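Local coordinates for AbiEi antitoxin C-terminal domain-containing protein (Mycobacterium tuberculosis, PDB 1ZEL) that is of unknown function but probably binds DNA through a winged-helix domain and carries a domain related to the AbiEi antitoxins, at residues A[182-187]-A[212-217]. Sequence-based numbering, arbitrary orientation.
Sequences GPEALL and ADCSDE. With NA (sodium ion), chain C; FMT (formic acid), chain J.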
loop_
_atom_site.group_PDB
_atom_site.type_symbol
_atom_site.label_atom_id
_atom_site.label_comp_id
_atom_site.label_asym_id
_atom_site.label_seq_id
_atom_site.Cartn_x
_atom_site.Cartn_y
_atom_site.Cartn_z
ATOM N N GLY A 182 1.000 -0.387 9.861
ATOM C CA GLY A 182 1.304 0.689 10.774
ATOM C C GLY A 182 2.793 1.011 10.745
ATOM O O GLY A 182 3.550 0.417 9.972
ATOM N N PRO A 183 3.226 1.965 11.586
ATOM C CA PRO A 183 4.619 2.398 11.544
ATOM C C PRO A 183 5.584 1.285 11.926
ATOM O O PRO A 183 6.650 1.195 11.341
ATOM C CB PRO A 183 4.685 3.532 12.570
ATOM C CG PRO A 183 3.490 3.380 13.427
ATOM C CD PRO A 183 2.432 2.726 12.563
ATOM N N GLU A 184 5.220 0.454 12.901
ATOM C CA GLU A 184 6.098 -0.641 13.278
ATOM C C GLU A 184 6.312 -1.608 12.130
ATOM O O GLU A 184 7.444 -1.958 11.815
ATOM C CB GLU A 184 5.585 -1.368 14.527
ATOM C CG GLU A 184 5.585 -0.450 15.749
ATOM C CD GLU A 184 4.219 0.149 16.034
ATOM O OE1 GLU A 184 3.371 0.130 15.122
ATOM O OE2 GLU A 184 3.998 0.632 17.168
ATOM N N ALA A 185 5.233 -2.006 11.468
ATOM C CA ALA A 185 5.369 -2.968 10.375
ATOM C C ALA A 185 6.083 -2.331 9.193
ATOM O O ALA A 185 6.865 -2.990 8.505
ATOM C CB ALA A 185 4.018 -3.561 9.981
ATOM N N LEU A 186 5.837 -1.040 8.978
ATOM C CA LEU A 186 6.559 -0.310 7.948
ATOM C C LEU A 186 8.058 -0.307 8.236
ATOM O O LEU A 186 8.861 -0.633 7.359
ATOM C CB LEU A 186 6.053 1.126 7.854
ATOM C CG LEU A 186 6.878 2.037 6.947
ATOM C CD1 LEU A 186 6.846 1.601 5.461
ATOM C CD2 LEU A 186 6.367 3.420 7.136
ATOM N N LEU A 187 8.430 0.020 9.470
ATOM C CA LEU A 187 9.838 0.138 9.804
ATOM C C LEU A 187 10.482 -1.239 9.649
ATOM O O LEU A 187 11.590 -1.369 9.105
ATOM C CB LEU A 187 10.021 0.663 11.231
ATOM C CG LEU A 187 11.432 1.081 11.653
ATOM C CD1 LEU A 187 11.375 2.219 12.691
ATOM C CD2 LEU A 187 12.200 -0.158 12.214
ATOM N N ALA A 212 9.315 7.981 16.672
ATOM C CA ALA A 212 8.436 8.405 17.762
ATOM C C ALA A 212 7.068 7.687 17.785
ATOM O O ALA A 212 6.423 7.625 18.832
ATOM C CB ALA A 212 8.235 9.930 17.724
ATOM N N ASP A 213 6.641 7.140 16.654
ATOM C CA ASP A 213 5.329 6.473 16.550
ATOM C C ASP A 213 5.374 4.971 16.733
ATOM O O ASP A 213 4.328 4.331 16.629
ATOM C CB ASP A 213 4.651 6.758 15.194
ATOM C CG ASP A 213 4.401 8.239 14.975
ATOM O OD1 ASP A 213 4.391 8.987 15.964
ATOM O OD2 ASP A 213 4.254 8.686 13.820
ATOM N N CYS A 214 6.566 4.413 16.963
ATOM C CA CYS A 214 6.730 2.961 17.058
ATOM C C CYS A 214 6.838 2.569 18.509
ATOM O O CYS A 214 7.590 3.166 19.274
ATOM C CB CYS A 214 8.003 2.489 16.350
ATOM S SG CYS A 214 7.942 2.698 14.584
ATOM N N SER A 215 6.079 1.548 18.870
ATOM C CA SER A 215 6.232 0.894 20.155
ATOM C C SER A 215 7.318 -0.172 19.993
ATOM O O SER A 215 7.287 -0.993 19.056
ATOM C CB SER A 215 4.888 0.274 20.544
ATOM O OG SER A 215 5.090 -0.883 21.307
ATOM N N ASP A 216 8.291 -0.174 20.894
ATOM C CA ASP A 216 9.382 -1.144 20.791
ATOM C C ASP A 216 8.931 -2.596 21.018
ATOM O O ASP A 216 9.523 -3.513 20.463
ATOM C CB ASP A 216 10.549 -0.748 21.688
ATOM C CG ASP A 216 11.153 0.615 21.298
ATOM O OD1 ASP A 216 10.907 1.140 20.180
ATOM O OD2 ASP A 216 11.864 1.185 22.119
ATOM N N GLU A 217 7.877 -2.816 21.804
ATOM C CA GLU A 217 7.361 -4.186 21.934
ATOM C C GLU A 217 6.809 -4.691 20.604
ATOM O O GLU A 217 7.015 -5.848 20.247
ATOM C CB GLU A 217 6.281 -4.323 23.004
ATOM C CG GLU A 217 5.784 -5.784 23.089
ATOM C CD GLU A 217 4.666 -6.028 24.106
ATOM O OE1 GLU A 217 4.645 -5.344 25.156
ATOM O OE2 GLU A 217 3.819 -6.915 23.850
HETATM NA NA NA C . 5.272 10.705 14.788
HETATM C C FMT J . 1.837 -2.250 21.821
HETATM O O1 FMT J . 1.761 -3.386 21.344
HETATM O O2 FMT J . 2.843 -1.794 22.369
#
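Glu184, in the first turn of helix 183-192, takes the backbone N-H of Ser215 on OE2 at 2.8 Å, the one hydrogen bond between 182-187 and 212-217. It is almost straight (N-H...O 176°) and reaches the oxygen on its anti side, 19° out of the carboxylate plane. CG lies anti to the carbonyl carbon, and a bend at chi2 (98°) brings the carboxylate against the loop, where OE2 also touches Ser215 CB at 3.5 Å. Arg160 forms a salt bridge to OE2 as well, so two donors grip this oxygen of a buried residue; the positive charge of Arg160 would probably help to keep the acid ionised. Apolar packing centres on Cys214. Its SG lies over the first helical turn, 3.9 Å from Pro183 CB and equally far from Leu187 CD1, while its CB rests on Glu184 CG. The Pro183 ring comes in beside Asp213: CG is 3.4 Å from Asp213 O and 4.0 Å from Asp213 CB, the two side chains crossing at about a right angle. From there the Asp213 carboxylate holds the sodium ion through both oxygens, OD1 at 2.3 Å and OD2 at 2.5 Å; Tyr115 OH is hydrogen-bonded to OD2. Ser215 OG caps helix 216-223 through a weak hydrogen bond from Arg218 N and donates another to O2 of a formic acid molecule, probably from the crystallisation liquor. Within the AbiEi antitoxin C-terminal domain family region, a helix start packs against an interhelical linker whose Asp213 supplies two sodium ligands, Asp209 and Arg167 making up the rest of the site.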